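Citrinin polyketide synthase (Monascus purpureus, PDB 5MPT) builds the polyketide precursor of the mycotoxin citrinin from malonyl-CoA units, this chain being the C-methyltransferase domain that methylates the growing chain, here with bound S-adenosylhomocysteine. Local coordinates at residues 206-211 / 279-284; 10-15 / 308-313; 74-79 / 107-112. All coordinates share one frame; numbering follows the deposited sequence.

Contact 1 (206-211 / 279-284)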
ATOM      1  N   GLU A 206     -31.811   8.857   5.335  1.00 28.35           N
ATOM      2  CA  GLU A 206     -30.780   8.761   6.348  1.00 26.39           C
ATOM      3  C   GLU A 206     -29.428   8.485   5.705  1.00 23.99           C
ATOM      4  O   GLU A 206     -29.351   7.785   4.695  1.00 24.86           O
ATOM      5  CB  GLU A 206     -31.092   7.643   7.316  1.00 27.75           C
ATOM      6  CG  GLU A 206     -32.337   7.909   8.141  1.00 33.31           C
ATOM      7  CD  GLU A 206     -32.805   6.680   8.887  1.00 38.79           C
ATOM      8  OE1 GLU A 206     -32.935   5.601   8.260  1.00 38.45           O
ATOM      9  OE2 GLU A 206     -33.054   6.791  10.101  1.00 43.37           O
ATOM     10  N   PRO A 207     -28.345   8.960   6.312  1.00 25.46           N
ATOM     11  CA  PRO A 207     -27.038   8.894   5.654  1.00 24.94           C
ATOM     12  C   PRO A 207     -26.350   7.555   5.801  1.00 23.50           C
ATOM     13  O   PRO A 207     -26.473   6.847   6.810  1.00 23.86           O
ATOM     14  CB  PRO A 207     -26.231   9.980   6.367  1.00 29.09           C
ATOM     15  CG  PRO A 207     -26.812   9.991   7.754  1.00 29.84           C
ATOM     16  CD  PRO A 207     -28.275   9.665   7.596  1.00 27.50           C
ATOM     17  N   LEU A 208     -25.618   7.233   4.747  1.00 23.23           N
ATOM     18  CA  LEU A 208     -24.598   6.207   4.777  1.00 23.36           C
ATOM     19  C   LEU A 208     -23.360   6.818   5.419  1.00 25.03           C
ATOM     20  O   LEU A 208     -22.900   7.890   5.010  1.00 27.01           O
ATOM     21  CB  LEU A 208     -24.320   5.727   3.357  1.00 22.23           C
ATOM     22  CG  LEU A 208     -23.495   4.463   3.170  1.00 21.96           C
ATOM     23  CD1 LEU A 208     -24.194   3.301   3.807  1.00 23.06           C
ATOM     24  CD2 LEU A 208     -23.283   4.203   1.645  1.00 21.95           C
ATOM     25  N   ARG A 209     -22.881   6.193   6.476  1.00 22.88           N
ATOM     26  CA  ARG A 209     -21.743   6.697   7.220  1.00 20.77           C
ATOM     27  C   ARG A 209     -20.517   5.890   6.844  1.00 20.66           C
ATOM     28  O   ARG A 209     -20.450   4.675   7.084  1.00 20.17           O
ATOM     29  CB  ARG A 209     -22.029   6.654   8.721  1.00 20.40           C
ATOM     30  CG  ARG A 209     -23.279   7.461   9.068  1.00 23.72           C
ATOM     31  CD  ARG A 209     -23.557   7.577  10.573  1.00 26.96           C
ATOM     32  NE  ARG A 209     -24.451   8.714  10.826  1.00 32.24           N
ATOM     33  CZ  ARG A 209     -25.637   8.653  11.414  1.00 37.28           C
ATOM     34  NH1 ARG A 209     -26.116   7.500  11.876  1.00 41.14           N
ATOM     35  NH2 ARG A 209     -26.340   9.773  11.561  1.00 37.24           N
ATOM     36  N   ILE A 210     -19.560   6.578   6.239  1.00 22.18           N
ATOM     37  CA  ILE A 210     -18.333   5.992   5.713  1.00 22.75           C
ATOM     38  C   ILE A 210     -17.167   6.670   6.405  1.00 20.83           C
ATOM     39  O   ILE A 210     -17.102   7.906   6.455  1.00 22.08           O
ATOM     40  CB  ILE A 210     -18.215   6.180   4.190  1.00 23.72           C
ATOM     41  CG1 ILE A 210     -19.457   5.642   3.499  1.00 22.68           C
ATOM     42  CG2 ILE A 210     -16.908   5.531   3.687  1.00 23.24           C
ATOM     43  CD1 ILE A 210     -19.463   5.855   1.951  1.00 20.22           C
ATOM     44  N   LEU A 211     -16.250   5.873   6.939  1.00 18.16           N
ATOM     45  CA  LEU A 211     -15.054   6.400   7.581  1.00 18.37           C
ATOM     46  C   LEU A 211     -13.830   5.810   6.900  1.00 19.49           C
ATOM     47  O   LEU A 211     -13.701   4.585   6.789  1.00 19.11           O
ATOM     48  CB  LEU A 211     -15.043   6.086   9.074  1.00 19.54           C
ATOM     49  CG  LEU A 211     -13.917   6.737   9.898  1.00 20.39           C
ATOM     50  CD1 LEU A 211     -14.468   7.153  11.271  1.00 20.83           C
ATOM     51  CD2 LEU A 211     -12.759   5.789  10.029  1.00 20.06           C
ATOM     52  N   GLN A 279     -20.317   3.477  12.108  1.00 17.31           N
ATOM     53  CA  GLN A 279     -20.079   3.517  10.680  1.00 16.86           C
ATOM     54  C   GLN A 279     -20.623   2.298   9.932  1.00 17.81           C
ATOM     55  O   GLN A 279     -20.520   1.160  10.413  1.00 18.38           O
ATOM     56  CB  GLN A 279     -18.565   3.614  10.404  1.00 17.72           C
ATOM     57  CG  GLN A 279     -17.859   4.726  11.058  1.00 18.56           C
ATOM     58  CD  GLN A 279     -18.402   6.097  10.704  1.00 21.89           C
ATOM     59  OE1 GLN A 279     -18.526   6.472   9.550  1.00 22.70           O
ATOM     60  NE2 GLN A 279     -18.735   6.853  11.735  1.00 23.92           N
ATOM     61  N   HIS A 280     -21.185   2.542   8.738  1.00 21.81           N
ATOM     62  CA  HIS A 280     -21.577   1.467   7.820  1.00 20.15           C
ATOM     63  C   HIS A 280     -20.381   0.839   7.129  1.00 18.87           C
ATOM     64  O   HIS A 280     -20.343  -0.383   6.931  1.00 19.16           O
ATOM     65  CB  HIS A 280     -22.516   1.992   6.728  1.00 19.14           C
ATOM     66  CG  HIS A 280     -23.841   2.437   7.246  1.00 19.98           C
ATOM     67  ND1 HIS A 280     -24.088   3.741   7.617  1.00 20.16           N
ATOM     68  CD2 HIS A 280     -24.994   1.759   7.448  1.00 20.95           C
ATOM     69  CE1 HIS A 280     -25.341   3.845   8.027  1.00 21.62           C
ATOM     70  NE2 HIS A 280     -25.902   2.655   7.945  1.00 21.00           N
ATOM     71  N   ILE A 281     -19.397   1.658   6.778  1.00 16.57           N
ATOM     72  CA  ILE A 281     -18.272   1.272   5.933  1.00 14.52           C
ATOM     73  C   ILE A 281     -17.008   1.893   6.478  1.00 17.25           C
ATOM     74  O   ILE A 281     -16.951   3.107   6.715  1.00 19.44           O
ATOM     75  CB  ILE A 281     -18.484   1.732   4.479  1.00 15.70           C
ATOM     76  CG1 ILE A 281     -19.804   1.218   3.956  1.00 18.99           C
ATOM     77  CG2 ILE A 281     -17.334   1.299   3.606  1.00 15.71           C
ATOM     78  CD1 ILE A 281     -20.130   1.785   2.569  1.00 22.33           C
ATOM     79  N   ILE A 282     -15.984   1.072   6.669  1.00 20.86           N
ATOM     80  CA  ILE A 282     -14.638   1.569   6.891  1.00 21.21           C
ATOM     81  C   ILE A 282     -13.783   1.191   5.693  1.00 20.99           C
ATOM     82  O   ILE A 282     -13.672   0.014   5.337  1.00 21.08           O
ATOM     83  CB  ILE A 282     -14.040   1.053   8.201  1.00 20.32           C
ATOM     84  CG1 ILE A 282     -14.812   1.717   9.329  1.00 19.69           C
ATOM     85  CG2 ILE A 282     -12.526   1.399   8.309  1.00 18.87           C
ATOM     86  CD1 ILE A 282     -14.519   1.193  10.658  1.00 22.68           C
ATOM     87  N   LEU A 283     -13.243   2.212   5.055  1.00 19.60           N
ATOM     88  CA  LEU A 283     -12.265   2.113   3.980  1.00 20.13           C
ATOM     89  C   LEU A 283     -10.865   2.257   4.556  1.00 19.45           C
ATOM     90  O   LEU A 283     -10.652   3.109   5.410  1.00 21.76           O
ATOM     91  CB  LEU A 283     -12.523   3.215   2.954  1.00 20.58           C
ATOM     92  CG  LEU A 283     -13.870   3.185   2.227  1.00 24.12           C
ATOM     93  CD1 LEU A 283     -13.934   4.284   1.177  1.00 25.74           C
ATOM     94  CD2 LEU A 283     -14.133   1.833   1.603  1.00 24.42           C
ATOM     95  N   ALA A 284      -9.900   1.448   4.069  1.00 19.30           N
ATOM     96  CA  ALA A 284      -8.547   1.466   4.645  1.00 17.81           C
ATOM     97  C   ALA A 284      -7.591   0.947   3.573  1.00 18.74           C
ATOM     98  O   ALA A 284      -7.482  -0.269   3.372  1.00 20.13           O
ATOM     99  CB  ALA A 284      -8.471   0.635   5.918  1.00 14.87           C
TER
HETATM  100  O   HOH W   1     -18.727   8.942   8.804  1.00 27.25           O

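Contact 2 (10-15 / 308-313)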
ATOM      1  N   SER A  10     -28.530   4.805   7.417  1.00 30.74           N
ATOM      2  CA  SER A  10     -29.123   4.077   6.313  1.00 28.85           C
ATOM      3  C   SER A  10     -29.309   2.598   6.672  1.00 24.65           C
ATOM      4  O   SER A  10     -28.597   2.032   7.512  1.00 24.19           O
ATOM      5  CB  SER A  10     -28.206   4.227   5.087  1.00 34.34           C
ATOM      6  OG  SER A  10     -28.609   3.420   3.975  1.00 39.21           O
ATOM      7  N   ILE A  11     -30.233   1.955   5.966  1.00 24.27           N
ATOM      8  CA  ILE A  11     -30.348   0.499   5.974  1.00 23.20           C
ATOM      9  C   ILE A  11     -29.274  -0.084   5.071  1.00 24.19           C
ATOM     10  O   ILE A  11     -29.054   0.414   3.958  1.00 28.38           O
ATOM     11  CB  ILE A  11     -31.740   0.067   5.497  1.00 21.78           C
ATOM     12  CG1 ILE A  11     -32.789   0.569   6.470  1.00 23.38           C
ATOM     13  CG2 ILE A  11     -31.808  -1.457   5.414  1.00 22.55           C
ATOM     14  CD1 ILE A  11     -34.170   0.235   6.073  1.00 24.32           C
ATOM     15  N   LEU A  12     -28.647  -1.178   5.504  1.00 22.61           N
ATOM     16  CA  LEU A  12     -27.546  -1.797   4.754  1.00 22.67           C
ATOM     17  C   LEU A  12     -27.760  -3.303   4.729  1.00 22.84           C
ATOM     18  O   LEU A  12     -27.232  -4.035   5.567  1.00 24.89           O
ATOM     19  CB  LEU A  12     -26.190  -1.427   5.351  1.00 23.53           C
ATOM     20  CG  LEU A  12     -25.019  -2.022   4.617  1.00 24.58           C
ATOM     21  CD1 LEU A  12     -25.101  -1.732   3.114  1.00 25.45           C
ATOM     22  CD2 LEU A  12     -23.741  -1.431   5.249  1.00 23.21           C
ATOM     23  N   PRO A  13     -28.604  -3.795   3.817  1.00 22.95           N
ATOM     24  CA  PRO A  13     -28.862  -5.242   3.770  1.00 24.96           C
ATOM     25  C   PRO A  13     -27.601  -6.022   3.410  1.00 25.06           C
ATOM     26  O   PRO A  13     -26.782  -5.581   2.592  1.00 24.35           O
ATOM     27  CB  PRO A  13     -29.939  -5.383   2.679  1.00 27.15           C
ATOM     28  CG  PRO A  13     -30.436  -3.997   2.412  1.00 26.21           C
ATOM     29  CD  PRO A  13     -29.315  -3.070   2.750  1.00 23.66           C
ATOM     30  N   LYS A  14     -27.450  -7.209   4.016  1.00 25.18           N
ATOM     31  CA  LYS A  14     -26.297  -8.043   3.696  1.00 28.57           C
ATOM     32  C   LYS A  14     -26.240  -8.386   2.203  1.00 26.51           C
ATOM     33  O   LYS A  14     -25.142  -8.440   1.630  1.00 27.75           O
ATOM     34  CB  LYS A  14     -26.268  -9.323   4.547  1.00 42.97           C
ATOM     35  CG  LYS A  14     -27.492 -10.191   4.535  1.00 67.76           C
ATOM     36  CD  LYS A  14     -27.321 -11.402   5.466  1.00 86.40           C
ATOM     37  CE  LYS A  14     -28.653 -11.824   6.096  1.00 93.51           C
ATOM     38  NZ  LYS A  14     -29.167 -10.824   7.088  1.00 94.20           N
ATOM     39  N   SER A  15     -27.395  -8.591   1.548  1.00 27.52           N
ATOM     40  CA  SER A  15     -27.395  -8.998   0.137  1.00 28.01           C
ATOM     41  C   SER A  15     -26.810  -7.917  -0.755  1.00 25.82           C
ATOM     42  O   SER A  15     -26.207  -8.226  -1.783  1.00 27.30           O
ATOM     43  CB  SER A  15     -28.802  -9.348  -0.340  1.00 31.13           C
ATOM     44  OG  SER A  15     -29.638  -8.198  -0.445  1.00 31.90           O
ATOM     45  N   ASP A 308     -24.397  -3.988  10.984  1.00 22.05           N
ATOM     46  CA  ASP A 308     -24.692  -4.247   9.584  1.00 21.83           C
ATOM     47  C   ASP A 308     -23.587  -3.755   8.648  1.00 21.13           C
ATOM     48  O   ASP A 308     -23.752  -3.833   7.428  1.00 20.09           O
ATOM     49  CB  ASP A 308     -26.049  -3.633   9.189  1.00 23.13           C
ATOM     50  CG  ASP A 308     -26.095  -2.116   9.336  1.00 23.99           C
ATOM     51  OD1 ASP A 308     -25.052  -1.509   9.521  1.00 24.03           O
ATOM     52  OD2 ASP A 308     -27.179  -1.495   9.273  1.00 23.27           O
ATOM     53  N   GLY A 309     -22.448  -3.315   9.188  1.00 21.92           N
ATOM     54  CA  GLY A 309     -21.406  -2.699   8.389  1.00 22.94           C
ATOM     55  C   GLY A 309     -20.302  -3.652   7.962  1.00 21.24           C
ATOM     56  O   GLY A 309     -20.302  -4.850   8.250  1.00 20.67           O
ATOM     57  N   PHE A 310     -19.300  -3.068   7.302  1.00 19.58           N
ATOM     58  CA  PHE A 310     -18.171  -3.861   6.848  1.00 17.99           C
ATOM     59  C   PHE A 310     -16.933  -3.002   6.691  1.00 19.20           C
ATOM     60  O   PHE A 310     -16.987  -1.778   6.483  1.00 19.29           O
ATOM     61  CB  PHE A 310     -18.447  -4.568   5.513  1.00 17.87           C
ATOM     62  CG  PHE A 310     -18.680  -3.643   4.371  1.00 18.73           C
ATOM     63  CD1 PHE A 310     -19.953  -3.251   4.037  1.00 18.80           C
ATOM     64  CD2 PHE A 310     -17.633  -3.208   3.593  1.00 19.69           C
ATOM     65  CE1 PHE A 310     -20.184  -2.414   2.998  1.00 18.98           C
ATOM     66  CE2 PHE A 310     -17.869  -2.376   2.512  1.00 18.74           C
ATOM     67  CZ  PHE A 310     -19.126  -1.983   2.209  1.00 17.68           C
ATOM     68  N   LEU A 311     -15.814  -3.699   6.749  1.00 18.54           N
ATOM     69  CA  LEU A 311     -14.503  -3.173   6.427  1.00 19.71           C
ATOM     70  C   LEU A 311     -14.136  -3.543   4.995  1.00 19.98           C
ATOM     71  O   LEU A 311     -14.243  -4.710   4.612  1.00 19.87           O
ATOM     72  CB  LEU A 311     -13.473  -3.746   7.394  1.00 20.35           C
ATOM     73  CG  LEU A 311     -11.974  -3.540   7.077  1.00 20.18           C
ATOM     74  CD1 LEU A 311     -11.638  -2.069   7.102  1.00 22.11           C
ATOM     75  CD2 LEU A 311     -11.168  -4.296   8.096  1.00 19.38           C
ATOM     76  N   LEU A 312     -13.621  -2.571   4.256  1.00 17.79           N
ATOM     77  CA  LEU A 312     -13.049  -2.796   2.931  1.00 19.22           C
ATOM     78  C   LEU A 312     -11.584  -2.397   2.993  1.00 18.93           C
ATOM     79  O   LEU A 312     -11.253  -1.209   2.951  1.00 18.88           O
ATOM     80  CB  LEU A 312     -13.795  -2.018   1.856  1.00 19.53           C
ATOM     81  CG  LEU A 312     -13.347  -2.385   0.447  1.00 20.05           C
ATOM     82  CD1 LEU A 312     -13.702  -3.811   0.088  1.00 21.52           C
ATOM     83  CD2 LEU A 312     -14.030  -1.476  -0.543  1.00 17.31           C
ATOM     84  N   LEU A 313     -10.730  -3.402   3.095  1.00 18.86           N
ATOM     85  CA  LEU A 313      -9.292  -3.204   2.979  1.00 18.34           C
ATOM     86  C   LEU A 313      -8.859  -3.168   1.519  1.00 17.26           C
ATOM     87  O   LEU A 313      -9.373  -3.907   0.665  1.00 18.61           O
ATOM     88  CB  LEU A 313      -8.540  -4.331   3.676  1.00 18.65           C
ATOM     89  CG  LEU A 313      -8.703  -4.463   5.172  1.00 20.80           C
ATOM     90  CD1 LEU A 313      -8.228  -5.830   5.612  1.00 23.35           C
ATOM     91  CD2 LEU A 313      -7.888  -3.380   5.884  1.00 20.84           C
TER
HETATM   92  O   HOH W   2     -25.436  -5.716   6.513  1.00 24.81           O
HETATM   93  O   HOH W   3     -29.277  -2.378   8.097  1.00 26.23           O

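Contact 3 (74-79 / 107-112)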
ATOM      1  N   GLN A  74      34.628 -14.454  -4.760  1.00 42.92           N
ATOM      2  CA  GLN A  74      35.218 -13.509  -3.823  1.00 40.88           C
ATOM      3  C   GLN A  74      34.318 -13.289  -2.611  1.00 41.98           C
ATOM      4  O   GLN A  74      33.122 -13.005  -2.743  1.00 43.50           O
ATOM      5  CB  GLN A  74      35.480 -12.182  -4.525  1.00 40.33           C
ATOM      6  CG  GLN A  74      36.244 -11.195  -3.676  1.00 44.32           C
ATOM      7  CD  GLN A  74      36.772 -10.023  -4.484  1.00 50.78           C
ATOM      8  OE1 GLN A  74      37.267 -10.191  -5.597  1.00 52.92           O
ATOM      9  NE2 GLN A  74      36.657  -8.827  -3.928  1.00 53.64           N
ATOM     10  N   ARG A  75      34.901 -13.406  -1.424  1.00 42.08           N
ATOM     11  CA  ARG A  75      34.175 -13.096  -0.199  1.00 43.87           C
ATOM     12  C   ARG A  75      33.985 -11.588  -0.086  1.00 41.41           C
ATOM     13  O   ARG A  75      34.930 -10.814  -0.266  1.00 39.30           O
ATOM     14  CB  ARG A  75      34.912 -13.636   1.032  1.00 51.58           C
ATOM     15  CG  ARG A  75      34.037 -13.729   2.269  1.00 64.61           C
ATOM     16  CD  ARG A  75      34.731 -14.430   3.423  1.00 80.70           C
ATOM     17  NE  ARG A  75      33.798 -14.694   4.521  1.00 92.42           N
ATOM     18  CZ  ARG A  75      33.750 -14.023   5.672  1.00 97.53           C
ATOM     19  NH1 ARG A  75      34.596 -13.029   5.922  1.00 95.17           N
ATOM     20  NH2 ARG A  75      32.848 -14.357   6.589  1.00101.95           N
ATOM     21  N   LEU A  76      32.754 -11.174   0.190  1.00 40.94           N
ATOM     22  CA  LEU A  76      32.401  -9.771   0.331  1.00 39.71           C
ATOM     23  C   LEU A  76      32.059  -9.490   1.783  1.00 39.22           C
ATOM     24  O   LEU A  76      31.314 -10.252   2.414  1.00 40.13           O
ATOM     25  CB  LEU A  76      31.198  -9.404  -0.560  1.00 38.45           C
ATOM     26  CG  LEU A  76      31.321  -9.676  -2.060  1.00 38.58           C
ATOM     27  CD1 LEU A  76      30.019  -9.358  -2.789  1.00 35.99           C
ATOM     28  CD2 LEU A  76      32.431  -8.865  -2.625  1.00 41.29           C
ATOM     29  N   GLU A  77      32.600  -8.396   2.312  1.00 38.65           N
ATOM     30  CA  GLU A  77      32.248  -7.981   3.657  1.00 41.87           C
ATOM     31  C   GLU A  77      30.900  -7.275   3.659  1.00 35.65           C
ATOM     32  O   GLU A  77      30.491  -6.659   2.670  1.00 33.03           O
ATOM     33  CB  GLU A  77      33.330  -7.066   4.232  1.00 52.77           C
ATOM     34  CG  GLU A  77      34.694  -7.746   4.337  1.00 61.99           C
ATOM     35  CD  GLU A  77      34.652  -8.982   5.223  1.00 66.72           C
ATOM     36  OE1 GLU A  77      34.192  -8.858   6.377  1.00 73.80           O
ATOM     37  OE2 GLU A  77      35.052 -10.076   4.766  1.00 62.12           O
ATOM     38  N   ARG A  78      30.184  -7.410   4.768  1.00 33.60           N
ATOM     39  CA  ARG A  78      28.923  -6.708   4.916  1.00 33.14           C
ATOM     40  C   ARG A  78      29.170  -5.208   4.876  1.00 31.50           C
ATOM     41  O   ARG A  78      30.152  -4.714   5.434  1.00 35.13           O
ATOM     42  CB  ARG A  78      28.250  -7.109   6.234  1.00 39.13           C
ATOM     43  CG  ARG A  78      26.759  -7.025   6.237  1.00 48.15           C
ATOM     44  CD  ARG A  78      26.150  -7.831   7.380  1.00 57.72           C
ATOM     45  NE  ARG A  78      24.685  -7.800   7.326  1.00 64.95           N
ATOM     46  CZ  ARG A  78      23.932  -8.607   6.581  1.00 67.32           C
ATOM     47  NH1 ARG A  78      22.609  -8.481   6.602  1.00 66.38           N
ATOM     48  NH2 ARG A  78      24.491  -9.539   5.817  1.00 68.33           N
ATOM     49  N   VAL A  79      28.266  -4.472   4.241  1.00 27.42           N
ATOM     50  CA  VAL A  79      28.379  -3.017   4.204  1.00 26.69           C
ATOM     51  C   VAL A  79      27.961  -2.428   5.550  1.00 28.41           C
ATOM     52  O   VAL A  79      27.221  -3.075   6.296  1.00 26.70           O
ATOM     53  CB  VAL A  79      27.548  -2.419   3.063  1.00 26.84           C
ATOM     54  CG1 VAL A  79      28.158  -2.844   1.719  1.00 28.66           C
ATOM     55  CG2 VAL A  79      26.119  -2.835   3.151  1.00 26.63           C
ATOM     56  N   SER A 107      26.272 -16.237   7.233  1.00 71.89           N
ATOM     57  CA  SER A 107      26.929 -14.944   7.333  1.00 75.03           C
ATOM     58  C   SER A 107      27.827 -14.650   6.143  1.00 77.36           C
ATOM     59  O   SER A 107      28.167 -13.484   5.917  1.00 83.31           O
ATOM     60  CB  SER A 107      27.767 -14.880   8.608  1.00 76.47           C
ATOM     61  OG  SER A 107      28.792 -15.857   8.572  1.00 78.09           O
ATOM     62  N   GLU A 108      28.220 -15.673   5.387  1.00 71.24           N
ATOM     63  CA  GLU A 108      29.195 -15.495   4.322  1.00 65.16           C
ATOM     64  C   GLU A 108      28.515 -15.035   3.037  1.00 55.72           C
ATOM     65  O   GLU A 108      27.573 -15.671   2.557  1.00 56.81           O
ATOM     66  CB  GLU A 108      29.961 -16.791   4.077  1.00 73.58           C
ATOM     67  CG  GLU A 108      31.081 -16.619   3.075  1.00 88.00           C
ATOM     68  CD  GLU A 108      31.957 -17.848   2.949  1.00101.38           C
ATOM     69  OE1 GLU A 108      31.415 -18.975   2.973  1.00107.38           O
ATOM     70  OE2 GLU A 108      33.189 -17.681   2.827  1.00104.30           O
ATOM     71  N   ILE A 109      29.000 -13.926   2.489  1.00 48.60           N
ATOM     72  CA  ILE A 109      28.539 -13.384   1.218  1.00 45.31           C
ATOM     73  C   ILE A 109      29.652 -13.577   0.201  1.00 42.26           C
ATOM     74  O   ILE A 109      30.793 -13.181   0.444  1.00 41.37           O
ATOM     75  CB  ILE A 109      28.174 -11.897   1.347  1.00 47.86           C
ATOM     76  CG1 ILE A 109      27.164 -11.686   2.481  1.00 48.22           C
ATOM     77  CG2 ILE A 109      27.639 -11.374   0.019  1.00 49.55           C
ATOM     78  CD1 ILE A 109      27.212 -10.301   3.057  1.00 47.77           C
ATOM     79  N   THR A 110      29.331 -14.183  -0.931  1.00 42.52           N
ATOM     80  CA  THR A 110      30.318 -14.403  -1.974  1.00 47.31           C
ATOM     81  C   THR A 110      29.769 -13.925  -3.309  1.00 44.75           C
ATOM     82  O   THR A 110      28.564 -14.007  -3.566  1.00 42.89           O
ATOM     83  CB  THR A 110      30.718 -15.877  -2.057  1.00 54.86           C
ATOM     84  OG1 THR A 110      29.550 -16.679  -2.261  1.00 61.66           O
ATOM     85  CG2 THR A 110      31.418 -16.303  -0.771  1.00 52.56           C
ATOM     86  N   ARG A 111      30.660 -13.403  -4.144  1.00 44.00           N
ATOM     87  CA  ARG A 111      30.284 -12.913  -5.459  1.00 43.21           C
ATOM     88  C   ARG A 111      30.083 -14.088  -6.410  1.00 43.94           C
ATOM     89  O   ARG A 111      30.767 -15.110  -6.301  1.00 46.18           O
ATOM     90  CB  ARG A 111      31.371 -11.970  -5.980  1.00 40.03           C
ATOM     91  CG  ARG A 111      31.030 -11.261  -7.284  1.00 36.64           C
ATOM     92  CD  ARG A 111      30.116 -10.047  -7.078  1.00 35.03           C
ATOM     93  NE  ARG A 111      30.072  -9.298  -8.321  1.00 34.39           N
ATOM     94  CZ  ARG A 111      29.345  -9.653  -9.367  1.00 35.96           C
ATOM     95  NH1 ARG A 111      28.548 -10.722  -9.294  1.00 34.86           N
ATOM     96  NH2 ARG A 111      29.405  -8.937 -10.485  1.00 39.02           N
ATOM     97  N   THR A 112      29.118 -13.951  -7.326  1.00 41.51           N
ATOM     98  CA  THR A 112      28.901 -14.945  -8.367  1.00 39.31           C
ATOM     99  C   THR A 112      29.703 -14.569  -9.608  1.00 40.92           C
ATOM    100  O   THR A 112      30.439 -13.583  -9.625  1.00 39.18           O
ATOM    101  CB  THR A 112      27.433 -15.042  -8.756  1.00 37.82           C
ATOM    102  OG1 THR A 112      27.063 -13.832  -9.425  1.00 37.74           O
ATOM    103  CG2 THR A 112      26.538 -15.264  -7.551  1.00 36.00           C
TER

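Contact 1 (206-211 / 279-284)
P207 meets H280 through its carbonyl oxygen: O lies 3.4 Å from CE1, the carbon between the two imidazole nitrogens. L208 follows with its CG anti to the backbone N (chi1 -168°), which carries CD1 over one face of the same imidazole. This is a CH-pi contact, CD1 standing 3.9 Å from the ring centroid, while the other methyl, CD2, reaches CD1 of I281. R209 meets the other strand mainly with its backbone, its guanidinium donating from NH1 to L7 O and facing E236 with NE in a salt bridge. Its N-H points almost straight at H280 ND1 (3.0 Å, 172°), although the donor sits 24° out of the ring plane; histidine suits the place because NE2 can give its own proton to the carbonyl of S10. R209 O is gripped twice, by H280 N in a short but bent bond (2.8 Å) and by I281 N in a longer, straighter one. I210 pairs with I281 in parallel register, the two beta-branched chains side by side, with I210 CG2 also on L283 CD1. A water lies within bonding distance of I210 O and Q279 OE1, though it may not serve both at once. L211 receives the folded Q279 chain: the bend at chi2 brings CD to 3.7 Å from L211 CB. L211 N donates to I281 O (2.9 Å), and L211 O accepts from L283 N. The pair forms the middle of the Rossmann-like methyltransferase sheet: strand 235-241 flanks 208-213, strand 309-316 flanks 279-285, and helix 294-304 covers I282.

Contact 2 (10-15 / 308-313)
L12 pushes its side chain against the start of strand 309-316, and one methyl makes nearly all of the dense packing. Its CG is anti to the backbone N (chi1 -179°), which extends the isobutyl group across the chain at D308 and G309. CD2 comes within 3.2 Å of D308 O, close for a methyl group on a carbonyl oxygen. The same methyl lies 4.1 Å from G309 CA and reaches F310 CE1 at 4.3 Å. A leucine fits here because its branched end can touch backbone and aromatic ring together, and L197 of helix 181-198 packs on both L12 and F310, so the apolar group is enclosed. The strand it meets is the last of five parallel strands in the Rossmann-like methyltransferase sheet; beyond it the sheet turns antiparallel with strand 375-381. The residues before helix 14-26, with P13 at its N-cap position, thus run past the beginning of strand 309-316 from a part of the chain almost 300 residues distant. Toward the D308 carboxylate and the L12 backbone, direct contact gives way to water. One water donates to both L12 O and D308 O, the latter at 2.7 Å. A second accepts from L12 N at 2.9 Å and donates to D308 OD2 at 2.6 Å, so both polar atoms of the L12 backbone are satisfied although no protein partner in the strand meets them. The D308 carboxylate also forms a salt bridge with R306, which probably favours its charged form.

Contact 3 (74-79 / 107-112)
L76 N donates to I109 O in an almost straight hydrogen bond (2.8 Å, 176°), and the same oxygen receives a CA-H contact from R75. The other backbone bond runs from R111 N to Q74 O at 2.9 Å. Between them R75 and T110 face each other as an antiparallel non-hydrogen-bonded pair, CA to CA 4.4 Å. On one face of the pair, L76 and I109 cross at about a right angle, CB of L76 lying 4.1 Å from I109 CG2; both are buried against I102, a fitting place for branched aliphatic chains. Strand 75-76 is thus the short edge of a three-stranded sheet whose 1-3-2 order, with hairpin 102-111 after helix 86-98, is reminiscent of a winged-helix fold, in keeping with the helix-turn-helix character of this region. On the opposite face, with CG anti to the backbone N (chi1 -162°), the long R75 chain can reach both E108 and E77. The salt bridge NE to E108 OE2, at the guanidinium edge, is long, 3.5 Å, and the guanidinium and carboxylate planes are 61° apart, while NH1 reaches E77 OE2 at 3.2 Å. R78 lays NH2 near I109 CD1, its NE bonded to Y81 OH. The R111 guanidinium turns away to the carbonyls of I67, L101 and V114.

In the fold
Contacts 1 and 2 form one continuous block, their centres 9 Å apart. Strands 279-285 and 309-316 are neighbours in the sheet, with I282 O and L312 N 2.8 Å apart, and I281 CG1 packs on F310 CZ at 3.7 Å; the probable hydrogen bond between S10 and H280 ties the N-terminal residues to both. This block leads to the active site: the L283 side chain is about 9 Å from the bound S-adenosylhomocysteine, and that of I282 about 11 Å from the catalytic E315, farther along strand 309-316. Contact 3 belongs to the other end of the molecule, its nearest atoms about 31 Å from either, though along the chain it is nested within the loop closed by contact 2.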